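Local coordinates for uncharacterized protein Tm1382 (Thermotoga maritima, PDB 3E57) that is of unknown function but probably acts as a Nudix hydrolase, a family that cleaves nucleoside diphosphates linked to other moieties, at residues B[71-76]-B[124-129]; B[80-85]-B[101-106]; B[131-136]-B[164-169]; B[138-143]-B[158-163]. All blocks are in the same frame, centred on the assembly; numbering follows the deposited sequence.

Contact 1 of 4, residues B[71-76]-B[124-129]; sequences PYVVIM and EREVNE
Val73 and Val127 are turned alike, each with CG1 anti to its backbone N (chi1 -175° and 170°), which leaves both CG2 methyls to meet between strand 66-77 and helix 115-130. Val73 CG2 and Val127 CG2 are 3.5 Å apart, a tight fit, and the side chains cross at about a right angle. Further along the strand, Ile75 CD1 reaches Val127 CG1 more loosely, at 4.4 Å. On the other flank the Glu126 chain bends at chi2 (-90°), bringing its carboxylate back over the start of the strand segment. There Glu126 OE1 stands 3.9 Å from Val73 CG2 and 3.3 Å from Pro71 O, an approach of two acceptors rather than a bond. Away from the strand, Arg125 NH1 makes a salt bridge to Glu129 OE2 (3.1 Å), while Arg125 NE pairs with Asp111. The helix sequence Arg-Glu-Val-Asn-Glu-Glu matches the end of the Nudix box, whose acidic residues bind divalent metal ions in relatives. The strand thus offers the Glu126 carboxylate an apolar methyl and a carbonyl oxygen, and no bond, so methyl packing carries the adhesion between these two segments.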
# COMPACT_ATOMS: atom_id res chain seq x y z
N PRO B 71 -3.56 -9.70 14.45
CA PRO B 71 -3.84 -10.75 13.49
C PRO B 71 -5.12 -10.40 12.73
O PRO B 71 -6.07 -9.93 13.35
CB PRO B 71 -4.01 -12.00 14.36
CG PRO B 71 -4.31 -11.47 15.74
CD PRO B 71 -3.50 -10.23 15.83
N TYR B 72 -5.12 -10.59 11.42
CA TYR B 72 -6.20 -10.14 10.54
C TYR B 72 -6.44 -11.22 9.49
O TYR B 72 -5.60 -11.43 8.60
CB TYR B 72 -5.82 -8.82 9.89
CG TYR B 72 -6.97 -8.07 9.25
CD1 TYR B 72 -7.96 -7.47 10.03
CD2 TYR B 72 -7.06 -7.93 7.87
CE1 TYR B 72 -9.01 -6.79 9.46
CE2 TYR B 72 -8.12 -7.23 7.29
CZ TYR B 72 -9.09 -6.66 8.10
OH TYR B 72 -10.14 -5.96 7.52
N VAL B 73 -7.56 -11.92 9.60
CA VAL B 73 -7.77 -13.13 8.83
C VAL B 73 -8.92 -12.96 7.85
O VAL B 73 -10.04 -12.61 8.25
CB VAL B 73 -8.07 -14.33 9.75
CG1 VAL B 73 -8.18 -15.61 8.93
CG2 VAL B 73 -6.99 -14.46 10.83
N VAL B 74 -8.63 -13.19 6.58
CA VAL B 74 -9.63 -13.25 5.54
C VAL B 74 -9.98 -14.73 5.37
O VAL B 74 -9.09 -15.58 5.26
CB VAL B 74 -9.07 -12.70 4.23
CG1 VAL B 74 -10.07 -12.91 3.09
CG2 VAL B 74 -8.70 -11.22 4.38
N ILE B 75 -11.28 -15.02 5.37
CA ILE B 75 -11.76 -16.40 5.34
C ILE B 75 -12.30 -16.70 3.96
O ILE B 75 -13.10 -15.93 3.43
CB ILE B 75 -12.85 -16.62 6.41
CG1 ILE B 75 -12.21 -16.58 7.80
CG2 ILE B 75 -13.58 -17.95 6.20
CD1 ILE B 75 -13.21 -16.51 8.91
N MET B 76 -11.85 -17.81 3.37
CA MET B 76 -12.43 -18.33 2.13
C MET B 76 -13.01 -19.73 2.32
O MET B 76 -12.33 -20.60 2.87
CB MET B 76 -11.38 -18.39 1.02
CG MET B 76 -11.13 -17.04 0.36
SD MET B 76 -10.16 -17.22 -1.14
CE MET B 76 -11.41 -17.64 -2.36
N GLU B 124 -5.88 -17.67 16.62
CA GLU B 124 -6.96 -18.65 16.65
C GLU B 124 -8.17 -18.15 17.47
O GLU B 124 -9.31 -18.18 16.99
CB GLU B 124 -6.44 -19.98 17.22
CG GLU B 124 -7.47 -21.11 17.24
CD GLU B 124 -7.01 -22.34 18.03
OE1 GLU B 124 -5.86 -22.36 18.54
OE2 GLU B 124 -7.82 -23.29 18.15
N ARG B 125 -7.91 -17.68 18.68
CA ARG B 125 -8.96 -17.17 19.57
C ARG B 125 -9.75 -16.03 18.92
O ARG B 125 -10.98 -16.09 18.85
CB ARG B 125 -8.34 -16.68 20.88
CG ARG B 125 -9.33 -15.99 21.82
CD ARG B 125 -8.64 -15.36 23.02
NE ARG B 125 -7.58 -14.43 22.64
CZ ARG B 125 -7.79 -13.21 22.14
NH1 ARG B 125 -9.01 -12.75 21.95
NH2 ARG B 125 -6.76 -12.45 21.84
N GLU B 126 -9.02 -15.01 18.49
CA GLU B 126 -9.55 -13.85 17.78
C GLU B 126 -10.61 -14.24 16.74
O GLU B 126 -11.72 -13.70 16.75
CB GLU B 126 -8.37 -13.13 17.10
CG GLU B 126 -8.67 -11.88 16.31
CD GLU B 126 -8.98 -12.15 14.85
OE1 GLU B 126 -8.05 -12.46 14.06
OE2 GLU B 126 -10.17 -12.02 14.50
N VAL B 127 -10.26 -15.18 15.87
CA VAL B 127 -11.16 -15.66 14.83
C VAL B 127 -12.36 -16.42 15.42
O VAL B 127 -13.50 -16.16 15.04
CB VAL B 127 -10.41 -16.56 13.81
CG1 VAL B 127 -11.38 -17.27 12.86
CG2 VAL B 127 -9.40 -15.73 13.02
N ASN B 128 -12.10 -17.32 16.37
CA ASN B 128 -13.17 -18.14 16.97
C ASN B 128 -14.19 -17.36 17.80
O ASN B 128 -15.34 -17.79 17.92
CB ASN B 128 -12.57 -19.29 17.79
CG ASN B 128 -11.93 -20.37 16.92
OD1 ASN B 128 -12.20 -20.46 15.71
ND2 ASN B 128 -11.09 -21.20 17.52
N GLU B 129 -13.80 -16.21 18.35
CA GLU B 129 -14.75 -15.31 19.02
C GLU B 129 -15.78 -14.73 18.06
O GLU B 129 -16.90 -14.42 18.47
CB GLU B 129 -14.03 -14.15 19.72
CG GLU B 129 -13.34 -14.51 21.02
CD GLU B 129 -12.52 -13.36 21.61
OE1 GLU B 129 -12.43 -12.29 20.97
OE2 GLU B 129 -11.96 -13.53 22.70

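Contact 2 of 4, residues B[80-85]-B[101-106]; sequences RVLITK and LGIGGH
The Leu82 peptide is approached from both sides of its plane at the carbonyl oxygen: Leu101 CD1 comes from one, 3.5 Å from Leu82 O, and from the other a water that links it to Gly102 N. This water donates to Leu82 O at 3.1 Å, from well out of the peptide plane, and accepts from Gly102 N at the same distance, so it joins two backbones that do not bond directly. Leu101 carries most of the apolar contact. With CG anti to the backbone N (chi1 178°), its CD1 methyl is pushed between strand residues that bracket Leu82: Leu101 CD1 lies 3.3 Å from Val81 CG2, a snug approach for two methyls, and 3.9 Å from Ile83 CD1. Leu82 itself points to the other side of the strand, where Leu82 CD2 meets Ile103 CD1 at 4.1 Å. The chain thus delivers Leu101 and Ile103 to different sides, and Gly102 between them has a positive phi (117°) at which a side chain would run into the carbonyl oxygen of Leu101. Both segments are neighbours of strand 66-77, Leu82 bonding to Ile75 and Ile103 to Val73 through their backbones, and the water sits where the two diverge. Strand 176-181 flanks 80-85 along its other edge. Helix 115-130 lies against Ile103 through Glu126 and Glu130, while Leu101 N is bonded to Ser196 of helix 194-206.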
# COMPACT_ATOMS: atom_id res chain seq x y z
N ARG B 80 -15.21 -18.88 -2.51
CA ARG B 80 -15.93 -17.71 -2.01
C ARG B 80 -15.20 -17.12 -0.82
O ARG B 80 -14.53 -17.84 -0.09
CB ARG B 80 -17.36 -18.09 -1.62
CG ARG B 80 -18.22 -18.46 -2.80
CD ARG B 80 -19.63 -18.80 -2.38
NE ARG B 80 -20.50 -18.98 -3.54
CZ ARG B 80 -21.45 -18.12 -3.94
NH1 ARG B 80 -21.71 -17.00 -3.28
NH2 ARG B 80 -22.17 -18.41 -5.02
N VAL B 81 -15.34 -15.81 -0.65
CA VAL B 81 -14.69 -15.10 0.44
C VAL B 81 -15.76 -14.50 1.35
O VAL B 81 -16.81 -14.06 0.88
CB VAL B 81 -13.75 -13.98 -0.08
CG1 VAL B 81 -14.51 -12.95 -0.90
CG2 VAL B 81 -13.02 -13.32 1.08
N LEU B 82 -15.47 -14.48 2.65
CA LEU B 82 -16.41 -13.98 3.65
C LEU B 82 -16.35 -12.44 3.75
O LEU B 82 -15.30 -11.88 4.00
CB LEU B 82 -16.11 -14.59 5.01
CG LEU B 82 -16.99 -14.15 6.18
CD1 LEU B 82 -18.41 -14.66 6.01
CD2 LEU B 82 -16.40 -14.62 7.50
N ILE B 83 -17.50 -11.81 3.54
CA ILE B 83 -17.68 -10.38 3.73
C ILE B 83 -18.65 -10.22 4.89
O ILE B 83 -19.63 -10.94 4.97
CB ILE B 83 -18.32 -9.75 2.48
CG1 ILE B 83 -17.36 -9.85 1.28
CG2 ILE B 83 -18.70 -8.31 2.72
CD1 ILE B 83 -16.20 -8.92 1.35
N THR B 84 -18.36 -9.30 5.80
CA THR B 84 -19.25 -9.05 6.92
C THR B 84 -19.64 -7.58 6.96
O THR B 84 -18.98 -6.74 6.34
CB THR B 84 -18.60 -9.43 8.27
OG1 THR B 84 -17.38 -8.70 8.42
CG2 THR B 84 -18.31 -10.94 8.34
N LYS B 85 -20.70 -7.30 7.69
CA LYS B 85 -21.25 -5.96 7.79
C LYS B 85 -22.02 -5.87 9.09
O LYS B 85 -22.89 -6.71 9.34
CB LYS B 85 -22.19 -5.73 6.62
CG LYS B 85 -22.78 -4.35 6.56
CD LYS B 85 -23.57 -4.17 5.28
CE LYS B 85 -24.91 -4.88 5.33
NZ LYS B 85 -26.05 -3.94 5.28
N LEU B 101 -13.76 -6.95 5.15
CA LEU B 101 -13.06 -8.13 4.69
C LEU B 101 -11.90 -8.31 5.65
O LEU B 101 -10.95 -7.51 5.65
CB LEU B 101 -12.50 -7.93 3.28
CG LEU B 101 -11.71 -9.11 2.71
CD1 LEU B 101 -12.67 -10.26 2.38
CD2 LEU B 101 -10.88 -8.74 1.50
N GLY B 102 -11.99 -9.34 6.47
CA GLY B 102 -10.95 -9.61 7.44
C GLY B 102 -11.48 -9.50 8.84
O GLY B 102 -12.21 -8.56 9.17
N ILE B 103 -11.11 -10.47 9.67
CA ILE B 103 -11.48 -10.50 11.08
C ILE B 103 -10.21 -10.33 11.89
O ILE B 103 -9.27 -11.12 11.78
CB ILE B 103 -12.16 -11.82 11.43
CG1 ILE B 103 -13.39 -12.04 10.55
CG2 ILE B 103 -12.56 -11.84 12.91
CD1 ILE B 103 -13.81 -13.47 10.50
N GLY B 104 -10.15 -9.25 12.67
CA GLY B 104 -8.97 -8.94 13.45
C GLY B 104 -9.26 -8.79 14.92
O GLY B 104 -10.40 -8.56 15.32
N GLY B 105 -8.22 -8.91 15.72
CA GLY B 105 -8.31 -8.59 17.14
C GLY B 105 -6.93 -8.46 17.74
O GLY B 105 -5.94 -8.76 17.10
N HIS B 106 -6.88 -8.04 19.00
CA HIS B 106 -5.62 -7.88 19.70
C HIS B 106 -5.11 -9.21 20.23
O HIS B 106 -5.89 -10.14 20.45
CB HIS B 106 -5.78 -6.88 20.85
CG HIS B 106 -6.03 -5.48 20.38
ND1 HIS B 106 -7.28 -5.02 20.03
CD2 HIS B 106 -5.18 -4.45 20.19
CE1 HIS B 106 -7.19 -3.76 19.65
NE2 HIS B 106 -5.93 -3.38 19.74
O HOH W 1 -14.70 -10.79 6.80

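Contact 3 of 4, residues B[131-136]-B[164-169]; sequences VDVSLR and GKFFSV
Asp132 runs from its strand across the neighbouring Ser168 and Phe167: Asp132 CB lies 3.8 Å from Ser168 O, its CG is 4.0 Å from Phe167 CD2, and of its two oxygens OD1 stays near CD2 while OD2 comes 4.0 Å from Phe167 CB. Carboxylate and ring planes are 42° apart. The backbone explains the pairing, because Phe167 and Ser168 both face Asp132 in a classic beta bulge: Phe167 N gives Asp132 O a bond of 2.9 Å, Ser168 N adds a weak one, and Asp132 N bonds to Ser168 O at 2.7 Å. A glycine in place of Asp132 would probably leave the Phe167 ring without the carboxylate along its CD2 side and freer to turn. Beyond the bulge, Ser134 and Lys165 form a hydrogen-bonded pair. Gly164 then packs its CA 3.4 Å above the centre of the Arg136 guanidinium, and a CB on Gly164 would clash with Ser134 O. On the face opposite Asp132 and Ser134, Val133 CG1 presses on Phe166 CD1 (3.5 Å), and Val131 CG1 meets the edge of the same ring. That apolar face turns toward Ile75 of strand 66-77 and Trp177 of strand 176-181, just after helix 115-130 hands the chain to strand 131-145.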
# COMPACT_ATOMS: atom_id res chain seq x y z
N VAL B 131 -16.46 -15.95 14.58
CA VAL B 131 -17.10 -16.83 13.61
C VAL B 131 -16.90 -18.29 13.95
O VAL B 131 -15.90 -18.66 14.56
CB VAL B 131 -16.53 -16.58 12.20
CG1 VAL B 131 -16.85 -15.15 11.74
CG2 VAL B 131 -15.03 -16.84 12.18
N ASP B 132 -17.87 -19.11 13.53
CA ASP B 132 -17.74 -20.56 13.59
C ASP B 132 -17.28 -21.06 12.23
O ASP B 132 -18.03 -21.07 11.25
CB ASP B 132 -19.08 -21.21 13.99
CG ASP B 132 -18.96 -22.69 14.27
OD1 ASP B 132 -17.82 -23.21 14.40
OD2 ASP B 132 -20.01 -23.35 14.37
N VAL B 133 -16.01 -21.46 12.18
CA VAL B 133 -15.38 -21.94 10.96
C VAL B 133 -14.47 -23.12 11.28
O VAL B 133 -14.02 -23.28 12.41
CB VAL B 133 -14.52 -20.83 10.30
CG1 VAL B 133 -15.35 -19.59 10.07
CG2 VAL B 133 -13.33 -20.50 11.18
N SER B 134 -14.21 -23.95 10.28
CA SER B 134 -13.20 -24.98 10.38
C SER B 134 -12.14 -24.78 9.30
O SER B 134 -12.37 -25.08 8.14
CB SER B 134 -13.85 -26.36 10.26
OG SER B 134 -12.87 -27.36 10.30
N LEU B 135 -10.97 -24.29 9.70
CA LEU B 135 -9.96 -23.80 8.75
C LEU B 135 -8.80 -24.77 8.54
O LEU B 135 -8.20 -25.22 9.52
CB LEU B 135 -9.41 -22.45 9.22
CG LEU B 135 -10.42 -21.30 9.29
CD1 LEU B 135 -9.73 -19.99 9.63
CD2 LEU B 135 -11.20 -21.14 7.99
N ARG B 136 -8.52 -25.09 7.27
CA ARG B 136 -7.35 -25.89 6.88
C ARG B 136 -6.07 -25.13 7.16
O ARG B 136 -5.48 -25.23 8.23
CB ARG B 136 -7.36 -26.22 5.37
CG ARG B 136 -8.12 -27.43 4.93
CD ARG B 136 -9.45 -27.10 4.24
NE ARG B 136 -10.57 -27.15 5.17
CZ ARG B 136 -11.86 -27.23 4.83
NH1 ARG B 136 -12.24 -27.26 3.56
NH2 ARG B 136 -12.78 -27.28 5.79
N GLY B 164 -11.30 -22.76 4.54
CA GLY B 164 -12.01 -23.78 5.31
C GLY B 164 -13.49 -23.88 5.04
O GLY B 164 -13.96 -23.58 3.94
N LYS B 165 -14.23 -24.32 6.05
CA LYS B 165 -15.67 -24.33 5.99
C LYS B 165 -16.13 -23.23 6.92
O LYS B 165 -15.69 -23.17 8.06
CB LYS B 165 -16.23 -25.69 6.45
CG LYS B 165 -17.71 -25.92 6.07
CD LYS B 165 -17.87 -26.61 4.69
CE LYS B 165 -19.04 -26.03 3.88
NZ LYS B 165 -20.36 -26.10 4.56
N PHE B 166 -16.99 -22.35 6.41
CA PHE B 166 -17.62 -21.32 7.22
C PHE B 166 -19.03 -21.79 7.56
O PHE B 166 -19.75 -22.24 6.68
CB PHE B 166 -17.69 -19.98 6.46
CG PHE B 166 -18.48 -18.94 7.18
CD1 PHE B 166 -17.89 -18.14 8.15
CD2 PHE B 166 -19.83 -18.77 6.91
CE1 PHE B 166 -18.63 -17.19 8.83
CE2 PHE B 166 -20.57 -17.82 7.59
CZ PHE B 166 -19.97 -17.03 8.55
N PHE B 167 -19.41 -21.65 8.82
CA PHE B 167 -20.74 -22.08 9.27
C PHE B 167 -21.62 -20.89 9.61
O PHE B 167 -22.73 -20.78 9.09
CB PHE B 167 -20.63 -23.01 10.48
CG PHE B 167 -19.88 -24.28 10.19
CD1 PHE B 167 -20.46 -25.27 9.40
CD2 PHE B 167 -18.60 -24.47 10.68
CE1 PHE B 167 -19.78 -26.44 9.12
CE2 PHE B 167 -17.91 -25.64 10.40
CZ PHE B 167 -18.50 -26.63 9.62
N SER B 168 -21.12 -20.00 10.47
CA SER B 168 -21.88 -18.81 10.86
C SER B 168 -21.03 -17.81 11.64
O SER B 168 -19.90 -18.09 12.03
CB SER B 168 -23.07 -19.21 11.73
OG SER B 168 -22.64 -19.69 13.00
N VAL B 169 -21.61 -16.63 11.87
CA VAL B 169 -21.02 -15.66 12.79
C VAL B 169 -21.48 -16.00 14.20
O VAL B 169 -22.59 -16.50 14.40
CB VAL B 169 -21.38 -14.19 12.41
CG1 VAL B 169 -21.03 -13.92 10.95
CG2 VAL B 169 -22.85 -13.87 12.68

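Contact 4 of 4, residues B[138-143]-B[158-163]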
# COMPACT_ATOMS: atom_id res chain seq x y z
N LEU B 138 -4.04 -21.68 7.66
CA LEU B 138 -3.84 -20.24 7.75
C LEU B 138 -2.57 -20.01 6.96
O LEU B 138 -1.50 -20.52 7.31
CB LEU B 138 -3.71 -19.74 9.18
CG LEU B 138 -5.00 -19.61 10.00
CD1 LEU B 138 -4.82 -18.56 11.10
CD2 LEU B 138 -6.20 -19.25 9.13
N GLU B 139 -2.70 -19.28 5.87
CA GLU B 139 -1.56 -18.94 5.04
C GLU B 139 -1.22 -17.51 5.39
O GLU B 139 -2.03 -16.63 5.15
CB GLU B 139 -1.92 -19.06 3.56
CG GLU B 139 -0.75 -18.82 2.60
CD GLU B 139 -1.16 -18.76 1.13
OE1 GLU B 139 -2.33 -19.06 0.80
OE2 GLU B 139 -0.29 -18.41 0.29
N PHE B 140 -0.05 -17.28 5.98
CA PHE B 140 0.39 -15.92 6.25
C PHE B 140 0.76 -15.23 4.93
O PHE B 140 1.55 -15.76 4.16
CB PHE B 140 1.58 -15.94 7.19
CG PHE B 140 2.18 -14.57 7.47
CD1 PHE B 140 1.52 -13.65 8.25
CD2 PHE B 140 3.40 -14.22 6.93
CE1 PHE B 140 2.08 -12.42 8.51
CE2 PHE B 140 3.97 -12.99 7.19
CZ PHE B 140 3.31 -12.09 7.97
N LEU B 141 0.18 -14.05 4.68
CA LEU B 141 0.46 -13.31 3.46
C LEU B 141 1.47 -12.19 3.67
O LEU B 141 2.34 -11.98 2.84
CB LEU B 141 -0.84 -12.74 2.87
CG LEU B 141 -1.95 -13.73 2.53
CD1 LEU B 141 -3.10 -13.00 1.84
CD2 LEU B 141 -1.43 -14.86 1.66
N GLY B 142 1.36 -11.46 4.77
CA GLY B 142 2.30 -10.37 5.04
C GLY B 142 1.74 -9.37 6.02
O GLY B 142 0.83 -9.68 6.80
N LEU B 143 2.27 -8.15 5.94
CA LEU B 143 1.95 -7.08 6.88
C LEU B 143 1.20 -5.92 6.26
O LEU B 143 1.48 -5.50 5.12
CB LEU B 143 3.25 -6.53 7.47
CG LEU B 143 4.08 -7.53 8.28
CD1 LEU B 143 5.23 -6.80 8.97
CD2 LEU B 143 3.24 -8.25 9.28
N ALA B 158 -1.25 -8.29 10.64
CA ALA B 158 -0.62 -9.50 10.14
C ALA B 158 -1.71 -10.21 9.36
O ALA B 158 -2.63 -10.79 9.95
CB ALA B 158 -0.13 -10.38 11.30
N LEU B 159 -1.60 -10.14 8.04
CA LEU B 159 -2.64 -10.63 7.14
C LEU B 159 -2.49 -12.11 6.81
O LEU B 159 -1.44 -12.55 6.32
CB LEU B 159 -2.62 -9.84 5.85
CG LEU B 159 -3.61 -10.22 4.76
CD1 LEU B 159 -5.07 -10.11 5.25
CD2 LEU B 159 -3.36 -9.32 3.53
N PHE B 160 -3.56 -12.86 7.06
CA PHE B 160 -3.66 -14.27 6.72
C PHE B 160 -4.84 -14.53 5.84
O PHE B 160 -5.86 -13.84 5.93
CB PHE B 160 -3.86 -15.13 7.97
CG PHE B 160 -2.75 -15.06 8.95
CD1 PHE B 160 -1.78 -16.05 8.98
CD2 PHE B 160 -2.67 -14.01 9.84
CE1 PHE B 160 -0.74 -15.97 9.87
CE2 PHE B 160 -1.64 -13.93 10.74
CZ PHE B 160 -0.68 -14.92 10.76
N LEU B 161 -4.72 -15.57 5.02
CA LEU B 161 -5.82 -16.16 4.29
C LEU B 161 -6.13 -17.50 4.96
O LEU B 161 -5.27 -18.39 5.01
CB LEU B 161 -5.42 -16.39 2.85
CG LEU B 161 -6.41 -17.11 1.95
CD1 LEU B 161 -7.76 -16.40 1.93
CD2 LEU B 161 -5.83 -17.22 0.55
N GLY B 162 -7.33 -17.64 5.50
CA GLY B 162 -7.74 -18.91 6.12
C GLY B 162 -8.74 -19.58 5.21
O GLY B 162 -9.80 -19.03 4.95
N ARG B 163 -8.40 -20.77 4.70
CA ARG B 163 -9.33 -21.50 3.86
C ARG B 163 -9.99 -22.61 4.68
O ARG B 163 -9.31 -23.31 5.43
CB ARG B 163 -8.63 -22.10 2.64
CG ARG B 163 -8.09 -21.11 1.61
CD ARG B 163 -7.64 -21.89 0.37
NE ARG B 163 -7.07 -21.08 -0.71
CZ ARG B 163 -5.79 -20.75 -0.82
NH1 ARG B 163 -4.89 -21.10 0.10
NH2 ARG B 163 -5.39 -20.02 -1.86
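Phe140 and Phe160 form the dense face of this antiparallel pair, in a T-shaped stack: the edge of Phe140 is turned to the face of Phe160, centroids 5.2 Å apart and planes at 61°. Phe140 CD1 lies over that face, while Phe140 CB closes to 3.5 Å from Phe160 CE1. On the same face Leu138 CD2 is tighter still, 3.4 Å from Gly162 CA, where any CB would collide with it. An alanine in place of Phe160 removes the face that Phe140 meets, and would probably open a gap toward Phe41 and helix 115-130 and let the Phe140 ring turn. The loose part lies on the face of Leu161: Glu139, extended with CG anti to its N (chi1 -176°), runs alongside Arg163, and Glu139 OE1 and Arg163 NH1 form a salt bridge whose hydrogen bond (3.3 Å) is weak. Past Phe140, away from Glu139, Leu141 and Gly142 both face Leu159 in a classic beta bulge; Leu159 O takes a 2.8 Å bond from Leu141 N and a weak one from Gly142 N. Helix 194-206 covers Leu141 and Leu159. The chemistry is that of a largely buried strand pair, with aromatic rings on one face, leucines on the other, and the Glu139-Arg163 charges at the Arg163 end of the leucine face.

Overall arrangement
From the N terminus, strand 66-77 opens the first loop, which contact 1 closes when helix 115-130 returns to it. Contact 2 is nested inside that loop, joining the next strand, 80-85, to the segment leading into the Nudix-box helix. The chain then passes from this helix straight into strand 131-145, which opens a second loop, closed by contact 3 at 164-169; contact 4 is nested within it. The two loops follow in series and do not cross. Strand 66-77 ties them together: it pairs with 80-85, 103-104 and 155-163, and Met76 O meets Gly164 N at the corner separating contact 4 from contact 3.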